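Local coordinates for hypothetical membrane spanning protein (Thermus thermophilus, PDB 2VPZ), which probably serves as the quinone-binding membrane subunit of a polysulfide reductase, passing electrons from menaquinol to the partner proteins of its complex, at residues 11-16 and 245-250; 38-43 and 116-121; 81-84 and 89-92; 96-101 and 121-126. One frame throughout, in Å; residues are numbered along the deposited sequence.

Contact 1. Residues 11-16 and 245-250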
loop_
_atom_site.group_PDB
_atom_site.type_symbol
_atom_site.label_atom_id
_atom_site.label_comp_id
_atom_site.label_asym_id
_atom_site.label_seq_id
_atom_site.Cartn_x
_atom_site.Cartn_y
_atom_site.Cartn_z
ATOM N N GLN C 11 17.057 22.939 3.137
ATOM C CA GLN C 11 18.287 23.637 3.518
ATOM C C GLN C 11 18.283 24.104 4.995
ATOM O O GLN C 11 17.231 24.256 5.615
ATOM C CB GLN C 11 18.554 24.844 2.599
ATOM C CG GLN C 11 17.485 25.962 2.659
ATOM C CD GLN C 11 16.228 25.672 1.808
ATOM O OE1 GLN C 11 15.179 26.322 1.965
ATOM N NE2 GLN C 11 16.347 24.709 0.881
ATOM N N GLU C 12 19.479 24.316 5.531
ATOM C CA GLU C 12 19.701 24.780 6.898
ATOM C C GLU C 12 18.857 26.041 7.220
ATOM O O GLU C 12 18.977 27.063 6.540
ATOM C CB GLU C 12 21.198 25.073 7.090
ATOM C CG GLU C 12 21.621 25.541 8.467
ATOM C CD GLU C 12 22.995 26.214 8.468
ATOM O OE1 GLU C 12 23.090 27.368 7.987
ATOM O OE2 GLU C 12 23.964 25.567 8.916
ATOM N N PHE C 13 17.998 25.950 8.242
ATOM C CA PHE C 13 17.136 27.059 8.687
ATOM C C PHE C 13 17.714 27.812 9.916
ATOM O O PHE C 13 17.315 28.946 10.180
ATOM C CB PHE C 13 15.688 26.564 8.977
ATOM C CG PHE C 13 15.598 25.259 9.788
ATOM C CD1 PHE C 13 15.515 25.271 11.194
ATOM C CD2 PHE C 13 15.636 24.015 9.142
ATOM C CE1 PHE C 13 15.474 24.057 11.943
ATOM C CE2 PHE C 13 15.600 22.790 9.872
ATOM C CZ PHE C 13 15.521 22.816 11.277
ATOM N N TRP C 14 18.626 27.176 10.665
ATOM C CA TRP C 14 19.303 27.779 11.851
ATOM C C TRP C 14 20.824 27.745 11.591
ATOM O O TRP C 14 21.423 26.665 11.571
ATOM C CB TRP C 14 18.950 27.052 13.180
ATOM C CG TRP C 14 17.520 27.335 13.701
ATOM C CD1 TRP C 14 16.754 28.445 13.428
ATOM C CD2 TRP C 14 16.674 26.470 14.513
ATOM N NE1 TRP C 14 15.503 28.314 13.997
ATOM C CE2 TRP C 14 15.424 27.119 14.660
ATOM C CE3 TRP C 14 16.848 25.207 15.116
ATOM C CZ2 TRP C 14 14.347 26.549 15.397
ATOM C CZ3 TRP C 14 15.778 24.629 15.855
ATOM C CH2 TRP C 14 14.546 25.309 15.978
ATOM N N HIS C 15 21.410 28.932 11.412
ATOM C CA HIS C 15 22.814 29.166 11.074
ATOM C C HIS C 15 23.834 29.240 12.227
ATOM O O HIS C 15 23.473 29.016 13.384
ATOM C CB HIS C 15 22.793 30.427 10.164
ATOM C CG HIS C 15 21.772 30.428 9.075
ATOM N ND1 HIS C 15 21.838 29.558 8.031
ATOM C CD2 HIS C 15 20.625 31.107 8.921
ATOM C CE1 HIS C 15 20.768 29.681 7.284
ATOM N NE2 HIS C 15 20.009 30.623 7.803
ATOM N N TRP C 16 25.094 29.523 11.903
ATOM C CA TRP C 16 26.155 29.676 12.897
ATOM C C TRP C 16 25.701 30.778 13.880
ATOM O O TRP C 16 26.016 30.755 15.067
ATOM C CB TRP C 16 27.498 30.113 12.262
ATOM C CG TRP C 16 27.551 31.584 11.736
ATOM C CD1 TRP C 16 27.224 32.028 10.470
ATOM C CD2 TRP C 16 27.893 32.779 12.489
ATOM N NE1 TRP C 16 27.335 33.401 10.405
ATOM C CE2 TRP C 16 27.738 33.888 11.620
ATOM C CE3 TRP C 16 28.303 33.014 13.816
ATOM C CZ2 TRP C 16 27.986 35.225 12.032
ATOM C CZ3 TRP C 16 28.553 34.346 14.240
ATOM C CH2 TRP C 16 28.386 35.432 13.341
ATOM N N ALA C 245 24.201 20.074 13.151
ATOM C CA ALA C 245 24.114 18.718 12.613
ATOM C C ALA C 245 22.758 17.996 12.717
ATOM O O ALA C 245 22.527 16.984 12.036
ATOM C CB ALA C 245 25.216 17.812 13.235
ATOM N N GLY C 246 21.851 18.493 13.545
ATOM C CA GLY C 246 20.567 17.843 13.720
ATOM C C GLY C 246 19.404 18.259 12.828
ATOM O O GLY C 246 18.279 17.742 12.970
ATOM N N GLN C 247 19.651 19.202 11.912
ATOM C CA GLN C 247 18.639 19.743 10.960
ATOM C C GLN C 247 18.554 18.828 9.743
ATOM O O GLN C 247 18.873 19.217 8.626
ATOM C CB GLN C 247 19.026 21.160 10.487
ATOM C CG GLN C 247 18.956 22.213 11.591
ATOM C CD GLN C 247 19.616 23.565 11.249
ATOM O OE1 GLN C 247 19.184 24.292 10.345
ATOM N NE2 GLN C 247 20.667 23.910 11.997
ATOM N N TRP C 248 18.055 17.625 9.989
ATOM C CA TRP C 248 17.992 16.566 8.978
ATOM C C TRP C 248 16.698 15.759 9.228
ATOM O O TRP C 248 16.374 15.443 10.365
ATOM C CB TRP C 248 19.262 15.719 9.189
ATOM C CG TRP C 248 19.438 14.466 8.363
ATOM C CD1 TRP C 248 19.605 14.387 7.004
ATOM C CD2 TRP C 248 19.460 13.098 8.841
ATOM N NE1 TRP C 248 19.725 13.069 6.619
ATOM C CE2 TRP C 248 19.644 12.259 7.718
ATOM C CE3 TRP C 248 19.351 12.504 10.112
ATOM C CZ2 TRP C 248 19.705 10.848 7.819
ATOM C CZ3 TRP C 248 19.411 11.087 10.225
ATOM C CH2 TRP C 248 19.591 10.287 9.078
ATOM N N GLN C 249 15.967 15.440 8.150
ATOM C CA GLN C 249 14.676 14.683 8.189
ATOM C C GLN C 249 14.941 13.200 7.942
ATOM O O GLN C 249 14.215 12.288 8.406
ATOM C CB GLN C 249 13.795 15.109 7.053
ATOM C CG GLN C 249 13.592 16.557 6.815
ATOM C CD GLN C 249 12.299 16.980 7.426
ATOM O OE1 GLN C 249 11.636 17.917 6.984
ATOM N NE2 GLN C 249 11.901 16.245 8.466
ATOM N N GLY C 250 15.906 13.109 7.035
ATOM C CA GLY C 250 16.433 11.923 6.419
ATOM C C GLY C 250 15.948 10.521 6.480
ATOM O O GLY C 250 15.695 10.009 7.583
#

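Contact 2. Residues 38-43 and 116-121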
loop_
_atom_site.group_PDB
_atom_site.type_symbol
_atom_site.label_atom_id
_atom_site.label_comp_id
_atom_site.label_asym_id
_atom_site.label_seq_id
_atom_site.Cartn_x
_atom_site.Cartn_y
_atom_site.Cartn_z
ATOM N N LEU C 38 22.363 32.347 45.297
ATOM C CA LEU C 38 23.246 33.193 46.123
ATOM C C LEU C 38 22.383 34.113 46.999
ATOM O O LEU C 38 22.590 34.203 48.208
ATOM C CB LEU C 38 24.271 33.988 45.290
ATOM C CG LEU C 38 25.495 33.191 44.781
ATOM C CD1 LEU C 38 26.284 34.009 43.742
ATOM C CD2 LEU C 38 26.398 32.776 45.960
ATOM N N HIS C 39 21.419 34.794 46.392
ATOM C CA HIS C 39 20.508 35.629 47.169
ATOM C C HIS C 39 19.839 34.765 48.242
ATOM O O HIS C 39 19.559 35.243 49.350
ATOM C CB HIS C 39 19.420 36.277 46.309
ATOM C CG HIS C 39 19.732 37.616 45.771
ATOM N ND1 HIS C 39 20.369 37.796 44.579
ATOM C CD2 HIS C 39 19.578 38.830 46.301
ATOM C CE1 HIS C 39 20.608 39.074 44.401
ATOM N NE2 HIS C 39 20.133 39.725 45.440
ATOM N N LEU C 40 19.596 33.502 47.917
ATOM C CA LEU C 40 18.933 32.589 48.839
ATOM C C LEU C 40 19.806 32.127 50.043
ATOM O O LEU C 40 19.270 31.860 51.113
ATOM C CB LEU C 40 18.253 31.423 48.064
ATOM C CG LEU C 40 16.695 31.295 47.923
ATOM C CD1 LEU C 40 16.026 32.676 48.044
ATOM C CD2 LEU C 40 16.315 30.604 46.585
ATOM N N LYS C 41 21.129 32.027 49.881
ATOM C CA LYS C 41 22.028 31.681 51.012
ATOM C C LYS C 41 22.363 32.988 51.761
ATOM O O LYS C 41 23.067 32.970 52.765
ATOM C CB LYS C 41 23.386 31.094 50.571
ATOM C CG LYS C 41 23.368 29.857 49.706
ATOM C CD LYS C 41 22.855 28.626 50.466
ATOM C CE LYS C 41 23.008 27.310 49.671
ATOM N NZ LYS C 41 23.610 26.184 50.480
ATOM N N GLY C 42 21.894 34.113 51.236
ATOM C CA GLY C 42 22.229 35.391 51.810
ATOM C C GLY C 42 23.717 35.742 51.637
ATOM O O GLY C 42 24.250 36.605 52.356
ATOM N N ASP C 43 24.408 35.075 50.706
ATOM C CA ASP C 43 25.848 35.335 50.430
ATOM C C ASP C 43 26.058 36.725 49.764
ATOM O O ASP C 43 25.212 37.164 48.967
ATOM C CB ASP C 43 26.488 34.198 49.572
ATOM C CG ASP C 43 27.973 34.454 49.223
ATOM O OD1 ASP C 43 28.227 35.335 48.366
ATOM O OD2 ASP C 43 28.865 33.782 49.801
ATOM N N LEU C 116 11.346 37.551 45.516
ATOM C CA LEU C 116 11.911 37.973 44.230
ATOM C C LEU C 116 13.077 36.984 43.940
ATOM O O LEU C 116 13.358 36.702 42.781
ATOM C CB LEU C 116 12.424 39.433 44.225
ATOM C CG LEU C 116 11.387 40.579 44.302
ATOM C CD1 LEU C 116 12.060 41.981 44.221
ATOM C CD2 LEU C 116 10.343 40.406 43.177
ATOM N N ALA C 117 13.751 36.450 44.956
ATOM C CA ALA C 117 14.834 35.468 44.729
ATOM C C ALA C 117 14.316 34.050 44.336
ATOM O O ALA C 117 15.036 33.291 43.675
ATOM C CB ALA C 117 15.794 35.372 45.945
ATOM N N TRP C 118 13.098 33.689 44.766
ATOM C CA TRP C 118 12.452 32.397 44.434
ATOM C C TRP C 118 11.884 32.511 43.011
ATOM O O TRP C 118 11.875 31.534 42.251
ATOM C CB TRP C 118 11.323 32.036 45.417
ATOM C CG TRP C 118 11.772 31.337 46.682
ATOM C CD1 TRP C 118 11.728 31.838 47.961
ATOM C CD2 TRP C 118 12.329 30.007 46.798
ATOM N NE1 TRP C 118 12.212 30.906 48.849
ATOM C CE2 TRP C 118 12.588 29.777 48.169
ATOM C CE3 TRP C 118 12.632 28.991 45.876
ATOM C CZ2 TRP C 118 13.146 28.564 48.650
ATOM C CZ3 TRP C 118 13.192 27.773 46.349
ATOM C CH2 TRP C 118 13.436 27.580 47.727
ATOM N N ALA C 119 11.391 33.706 42.684
ATOM C CA ALA C 119 10.886 34.015 41.340
ATOM C C ALA C 119 12.081 33.865 40.367
ATOM O O ALA C 119 11.971 33.136 39.377
ATOM C CB ALA C 119 10.322 35.463 41.250
ATOM N N LEU C 120 13.199 34.545 40.648
ATOM C CA LEU C 120 14.376 34.429 39.777
ATOM C C LEU C 120 14.734 32.960 39.697
ATOM O O LEU C 120 15.174 32.463 38.655
ATOM C CB LEU C 120 15.617 35.230 40.265
ATOM C CG LEU C 120 16.761 35.288 39.210
ATOM C CD1 LEU C 120 16.273 36.016 37.932
ATOM C CD2 LEU C 120 18.004 35.981 39.792
ATOM N N LEU C 121 14.525 32.211 40.779
ATOM C CA LEU C 121 14.839 30.780 40.693
ATOM C C LEU C 121 13.941 30.054 39.673
ATOM O O LEU C 121 14.438 29.257 38.883
ATOM C CB LEU C 121 14.736 30.047 42.029
ATOM C CG LEU C 121 15.191 28.577 41.818
ATOM C CD1 LEU C 121 16.582 28.361 42.434
ATOM C CD2 LEU C 121 14.169 27.586 42.398
#

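Contact 3. Residues 81-84 and 89-92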
loop_
_atom_site.group_PDB
_atom_site.type_symbol
_atom_site.label_atom_id
_atom_site.label_comp_id
_atom_site.label_asym_id
_atom_site.label_seq_id
_atom_site.Cartn_x
_atom_site.Cartn_y
_atom_site.Cartn_z
ATOM N N LEU C 81 1.943 39.501 23.591
ATOM C CA LEU C 81 0.517 39.835 23.630
ATOM C C LEU C 81 -0.349 38.585 23.410
ATOM O O LEU C 81 -1.525 38.700 23.101
ATOM C CB LEU C 81 0.155 40.912 22.581
ATOM C CG LEU C 81 0.945 42.234 22.535
ATOM C CD1 LEU C 81 0.983 42.795 21.098
ATOM C CD2 LEU C 81 0.367 43.269 23.507
ATOM N N SER C 82 0.227 37.391 23.551
ATOM C CA SER C 82 -0.556 36.179 23.362
ATOM C C SER C 82 -0.116 35.060 24.318
ATOM O O SER C 82 0.890 35.168 25.027
ATOM C CB SER C 82 -0.517 35.720 21.891
ATOM O OG SER C 82 0.733 35.161 21.550
ATOM N N PHE C 83 -0.889 33.975 24.308
ATOM C CA PHE C 83 -0.665 32.822 25.173
ATOM C C PHE C 83 -0.438 31.523 24.347
ATOM O O PHE C 83 -1.401 30.971 23.815
ATOM C CB PHE C 83 -1.901 32.710 26.083
ATOM C CG PHE C 83 -1.804 31.653 27.137
ATOM C CD1 PHE C 83 -0.805 31.707 28.105
ATOM C CD2 PHE C 83 -2.716 30.598 27.167
ATOM C CE1 PHE C 83 -0.707 30.719 29.098
ATOM C CE2 PHE C 83 -2.634 29.596 28.154
ATOM C CZ PHE C 83 -1.627 29.658 29.120
ATOM N N HIS C 84 0.809 31.060 24.229
ATOM C CA HIS C 84 1.123 29.830 23.509
ATOM C C HIS C 84 1.945 28.866 24.366
ATOM O O HIS C 84 3.151 28.677 24.150
ATOM C CB HIS C 84 1.737 30.208 22.128
ATOM C CG HIS C 84 0.853 30.993 21.244
ATOM N ND1 HIS C 84 -0.237 30.451 20.645
ATOM C CD2 HIS C 84 0.810 32.301 20.979
ATOM C CE1 HIS C 84 -0.937 31.385 20.056
ATOM N NE2 HIS C 84 -0.316 32.531 20.242
ATOM N N ILE C 89 9.682 28.166 22.381
ATOM C CA ILE C 89 10.193 29.521 22.154
ATOM C C ILE C 89 9.336 30.569 22.876
ATOM O O ILE C 89 9.827 31.625 23.261
ATOM C CB ILE C 89 10.309 29.893 20.628
ATOM C CG1 ILE C 89 11.247 28.925 19.909
ATOM C CG2 ILE C 89 10.828 31.360 20.469
ATOM C CD1 ILE C 89 12.745 29.289 20.007
ATOM N N TRP C 90 8.054 30.274 23.059
ATOM C CA TRP C 90 7.184 31.189 23.786
ATOM C C TRP C 90 7.604 31.132 25.285
ATOM O O TRP C 90 7.783 32.181 25.929
ATOM C CB TRP C 90 5.717 30.812 23.587
ATOM C CG TRP C 90 4.772 31.725 24.278
ATOM C CD1 TRP C 90 4.202 32.885 23.792
ATOM C CD2 TRP C 90 4.275 31.573 25.615
ATOM N NE1 TRP C 90 3.386 33.447 24.751
ATOM C CE2 TRP C 90 3.413 32.669 25.876
ATOM C CE3 TRP C 90 4.482 30.618 26.628
ATOM C CZ2 TRP C 90 2.744 32.827 27.114
ATOM C CZ3 TRP C 90 3.819 30.768 27.868
ATOM C CH2 TRP C 90 2.962 31.870 28.094
ATOM N N TRP C 91 7.778 29.926 25.830
ATOM C CA TRP C 91 8.238 29.767 27.215
ATOM C C TRP C 91 9.563 30.542 27.386
ATOM O O TRP C 91 9.678 31.367 28.284
ATOM C CB TRP C 91 8.430 28.297 27.633
ATOM C CG TRP C 91 7.122 27.637 28.001
ATOM C CD1 TRP C 91 6.293 26.941 27.164
ATOM C CD2 TRP C 91 6.416 27.714 29.276
ATOM N NE1 TRP C 91 5.136 26.589 27.820
ATOM C CE2 TRP C 91 5.177 27.046 29.110
ATOM C CE3 TRP C 91 6.712 28.288 30.533
ATOM C CZ2 TRP C 91 4.222 26.923 30.157
ATOM C CZ3 TRP C 91 5.758 28.168 31.589
ATOM C CH2 TRP C 91 4.529 27.487 31.378
ATOM N N GLY C 92 10.522 30.306 26.491
ATOM C CA GLY C 92 11.792 31.002 26.554
ATOM C C GLY C 92 11.763 32.527 26.576
ATOM O O GLY C 92 12.580 33.170 27.252
#

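Contact 4. Residues 96-101 and 121-126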
loop_
_atom_site.group_PDB
_atom_site.type_symbol
_atom_site.label_atom_id
_atom_site.label_comp_id
_atom_site.label_asym_id
_atom_site.label_seq_id
_atom_site.Cartn_x
_atom_site.Cartn_y
_atom_site.Cartn_z
ATOM N N LEU C 96 13.151 34.477 30.372
ATOM C CA LEU C 96 14.266 35.455 30.251
ATOM C C LEU C 96 13.706 36.878 30.582
ATOM O O LEU C 96 14.160 37.536 31.529
ATOM C CB LEU C 96 14.873 35.428 28.814
ATOM C CG LEU C 96 15.457 34.142 28.170
ATOM C CD1 LEU C 96 15.340 34.161 26.616
ATOM C CD2 LEU C 96 16.924 33.921 28.603
ATOM N N GLY C 97 12.715 37.312 29.798
ATOM C CA GLY C 97 12.046 38.601 29.958
ATOM C C GLY C 97 11.668 38.934 31.400
ATOM O O GLY C 97 12.173 39.924 31.946
ATOM N N LEU C 98 10.796 38.131 32.016
ATOM C CA LEU C 98 10.377 38.281 33.431
ATOM C C LEU C 98 11.593 38.069 34.379
ATOM O O LEU C 98 11.683 38.699 35.437
ATOM C CB LEU C 98 9.232 37.313 33.840
ATOM C CG LEU C 98 7.859 37.403 33.145
ATOM C CD1 LEU C 98 7.086 36.070 33.262
ATOM C CD2 LEU C 98 7.031 38.574 33.704
ATOM N N GLY C 99 12.511 37.180 34.010
ATOM C CA GLY C 99 13.704 36.946 34.796
ATOM C C GLY C 99 14.632 38.160 34.814
ATOM O O GLY C 99 15.452 38.327 35.725
ATOM N N PHE C 100 14.488 39.028 33.818
ATOM C CA PHE C 100 15.285 40.263 33.668
ATOM C C PHE C 100 14.652 41.420 34.484
ATOM O O PHE C 100 15.364 42.346 34.924
ATOM C CB PHE C 100 15.435 40.618 32.172
ATOM C CG PHE C 100 16.270 41.862 31.883
ATOM C CD1 PHE C 100 17.633 41.767 31.575
ATOM C CD2 PHE C 100 15.675 43.124 31.889
ATOM C CE1 PHE C 100 18.393 42.914 31.274
ATOM C CE2 PHE C 100 16.418 44.285 31.593
ATOM C CZ PHE C 100 17.780 44.178 31.284
ATOM N N LEU C 101 13.329 41.390 34.680
ATOM C CA LEU C 101 12.617 42.377 35.521
ATOM C C LEU C 101 12.894 41.963 36.975
ATOM O O LEU C 101 13.349 42.778 37.798
ATOM C CB LEU C 101 11.078 42.385 35.310
ATOM C CG LEU C 101 10.433 42.577 33.937
ATOM C CD1 LEU C 101 8.894 42.578 34.060
ATOM C CD2 LEU C 101 10.925 43.881 33.278
ATOM N N LEU C 121 14.525 32.211 40.779
ATOM C CA LEU C 121 14.839 30.780 40.693
ATOM C C LEU C 121 13.941 30.054 39.673
ATOM O O LEU C 121 14.438 29.257 38.883
ATOM C CB LEU C 121 14.736 30.047 42.029
ATOM C CG LEU C 121 15.191 28.577 41.818
ATOM C CD1 LEU C 121 16.582 28.361 42.434
ATOM C CD2 LEU C 121 14.169 27.586 42.398
ATOM N N VAL C 122 12.636 30.306 39.699
ATOM C CA VAL C 122 11.719 29.638 38.781
ATOM C C VAL C 122 11.848 30.064 37.304
ATOM O O VAL C 122 11.694 29.232 36.395
ATOM C CB VAL C 122 10.223 29.804 39.227
ATOM C CG1 VAL C 122 9.296 29.595 38.010
ATOM C CG2 VAL C 122 9.878 28.803 40.361
ATOM N N PHE C 123 12.124 31.347 37.053
ATOM C CA PHE C 123 12.280 31.861 35.683
ATOM C C PHE C 123 13.604 31.419 35.068
ATOM O O PHE C 123 13.715 31.287 33.846
ATOM C CB PHE C 123 12.153 33.386 35.626
ATOM C CG PHE C 123 10.815 33.913 36.065
ATOM C CD1 PHE C 123 10.713 35.098 36.793
ATOM C CD2 PHE C 123 9.658 33.190 35.791
ATOM C CE1 PHE C 123 9.474 35.554 37.246
ATOM C CE2 PHE C 123 8.408 33.628 36.232
ATOM C CZ PHE C 123 8.316 34.813 36.968
ATOM N N SER C 124 14.599 31.182 35.911
ATOM C CA SER C 124 15.892 30.730 35.423
ATOM C C SER C 124 15.807 29.206 35.149
ATOM O O SER C 124 16.666 28.648 34.459
ATOM C CB SER C 124 17.029 31.100 36.409
ATOM O OG SER C 124 17.178 30.153 37.443
ATOM N N LEU C 125 14.792 28.517 35.679
ATOM C CA LEU C 125 14.651 27.079 35.380
ATOM C C LEU C 125 13.867 26.949 34.038
ATOM O O LEU C 125 14.122 26.039 33.250
ATOM C CB LEU C 125 13.986 26.278 36.555
ATOM C CG LEU C 125 14.960 25.884 37.709
ATOM C CD1 LEU C 125 14.239 25.211 38.895
ATOM C CD2 LEU C 125 16.053 24.957 37.156
ATOM N N VAL C 126 12.963 27.892 33.772
ATOM C CA VAL C 126 12.237 27.949 32.501
ATOM C C VAL C 126 13.282 28.211 31.369
ATOM O O VAL C 126 13.324 27.460 30.410
ATOM C CB VAL C 126 11.132 29.095 32.498
ATOM C CG1 VAL C 126 10.498 29.250 31.093
ATOM C CG2 VAL C 126 10.055 28.799 33.560
#

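Contact 1. Residues 11-16 and 245-250
The amide of Q247 reaches across to F13 and W14 and forms the tight part of this contact. Its OE1 takes the backbone N-H of W14 in a nearly straight bond (N to OE1 3.0 Å, 166° at the hydrogen), with the donor well above the carbonyl plane. A weak bond from F13 N reaches Q247 OE1 at 2.9 Å. Q247 NE2 gives one hydrogen to W14 O, 2.9 Å away and lying close to the amide plane, and it also bonds V243 O in the preceding helix, so the amide is fixed in rotation. Glutamine suits the place because one group offers both an acceptor and donors to a backbone. An extended chain carries the amide there from the middle of an inverse gamma turn, in which W248 N bonds weakly back to G246 O. The contact thus ties the loop before helix 16-41 to the tail after helix 227-245. F13 roofs the polar end: Q247 OE1 lies 3.6 Å above the centre of its ring, and CZ presses on Q247 CG at 3.5 Å. With CG set between backbone N and carbonyl carbon (chi1 45°), the ring folds over the glutamine. W14 turns its indole toward the partner protein, giving NE1 to that chain's backbone. On the looser, exposed side, E12 adds just its CG, 3.3 Å from Q247 OE1.

Contact 2. Residues 38-43 and 116-121
Two backbone N-H groups converge on L38 O, right beside H39 and L40, the residues that meet A117 and W118: D43 N bonds it at 3.2 Å and K41 N does so weakly. G42 N closes weakly on H39 O. This is a Schellman motif, with G42 at its C-prime position in a positive-phi conformation that glycine adopts easily, and it ends helix 16-41 directly beside the contact. Between the two segments no hydrogen bond forms; the touching is entirely apolar. L40 supplies most of it by using its two methyls on different partners. CD1 presses on the methyl of A117 at 3.4 Å, while CD2 stands over the six-membered ring of W118, 3.9 Å from the centroid and only 7° off the normal, a CH-pi contact. W118 presents that face because CG stands anti to its carbonyl carbon (chi1 -85°), and the two side chains cross at about a right angle. A117 is small enough to let the helices come close, and its CB also meets H39 CB at 3.8 Å. The imidazole of H39 goes another way, toward Q113 and helix 46-65, with ND1 bonded to A35 O of its own helix. What results is an antiparallel pairing of transmembrane helices at one end of the bundle, where the last turn of helix 16-41 lies against the first of helix 117-136.

Contact 3. Residues 81-84 and 89-92
One face of the W90 indole is covered by the backbone that links F83 to H84: H84 N stands 3.4 Å above the plane and F83 C a little higher, both offset toward the rim. H84 CB lies over the five-membered ring in a CH-pi contact, 4.2 Å from its centroid, and the imidazole beyond turns an edge toward the indole face in an offset edge-to-face pair, planes at 88°. F83 comes near at the far rim, its CD1 3.8 Å from W90 CH2, with the two rings meeting obliquely. F83, H84 and W90 form an aromatic cluster that folds the loop back over the first turn of helix 88-107. At the indole edge lies S82 O, which accepts the hydrogen of W90 NE1 at 3.0 Å; the bond is bent, 142° at the hydrogen, and the donor sits well above the carbonyl plane. Tryptophan suits this buried place since its broad face covers a peptide link while its one N-H satisfies a carbonyl. With CG anti to the backbone N (chi1 -179°), the indole points from the helix straight at the loop. W94 meets the same indole from within helix 88-107, and an apolar side chain of a partner protein packs on it as well.

Contact 4. Residues 96-101 and 121-126
L98 and F123 carry the apolar part of this contact. L98 CB lies over one face of the F123 ring in a CH-pi contact, 4.0 Å from the centroid and 17° off the normal, offset toward CE1. Farther along the same leucine, CD1 lies over the same face near its rim, 4.1 Å from F123 CE2 and CZ, so that the chain runs obliquely across the phenyl. F123 has its CG beside the backbone N (chi1 -62°), which tilts the ring toward the neighbouring helix, and T102 packs on it too. A second kind of contact is of side chain against backbone. G99 has no side chain to keep the helices apart: its CA comes within 4.0 Å of F123 CB, its N within 3.9 Å of F123 CD1, and the CA atoms of G99 and F123 are just 5.4 Å from each other. Such close approach at a glycine is familiar in membrane helix pairs, and here it joins the two antiparallel arms of the hairpin made by helices 88-107 and 117-136. Polar bonds do not cross the interface. They stay inside each helix, where hydroxyls bond carbonyls of their own backbone: T102 OG1 pairs with L98 O, and S129 OG with L125 O.

From the N terminus, the segment 11-16 waits for the very end of the chain: contact 1 closes a loop that holds the other three contacts and joins parts of the chain near its two ends. Helix 16-41 then ends at contact 2, whose partner comes only at 116-121. Nested inside it is contact 3, where 81-84 folds onto the start of helix 88-107. Contact 4 opens later on this helix and ends on helix 117-136, so it crosses contact 2, shares L121 with it and touches it where L120 CD1 meets G99 O. W91 O and V126 CG1 bring contacts 3 and 4 together, while contact 1 lies across the chain's centre from contacts 2 and 4.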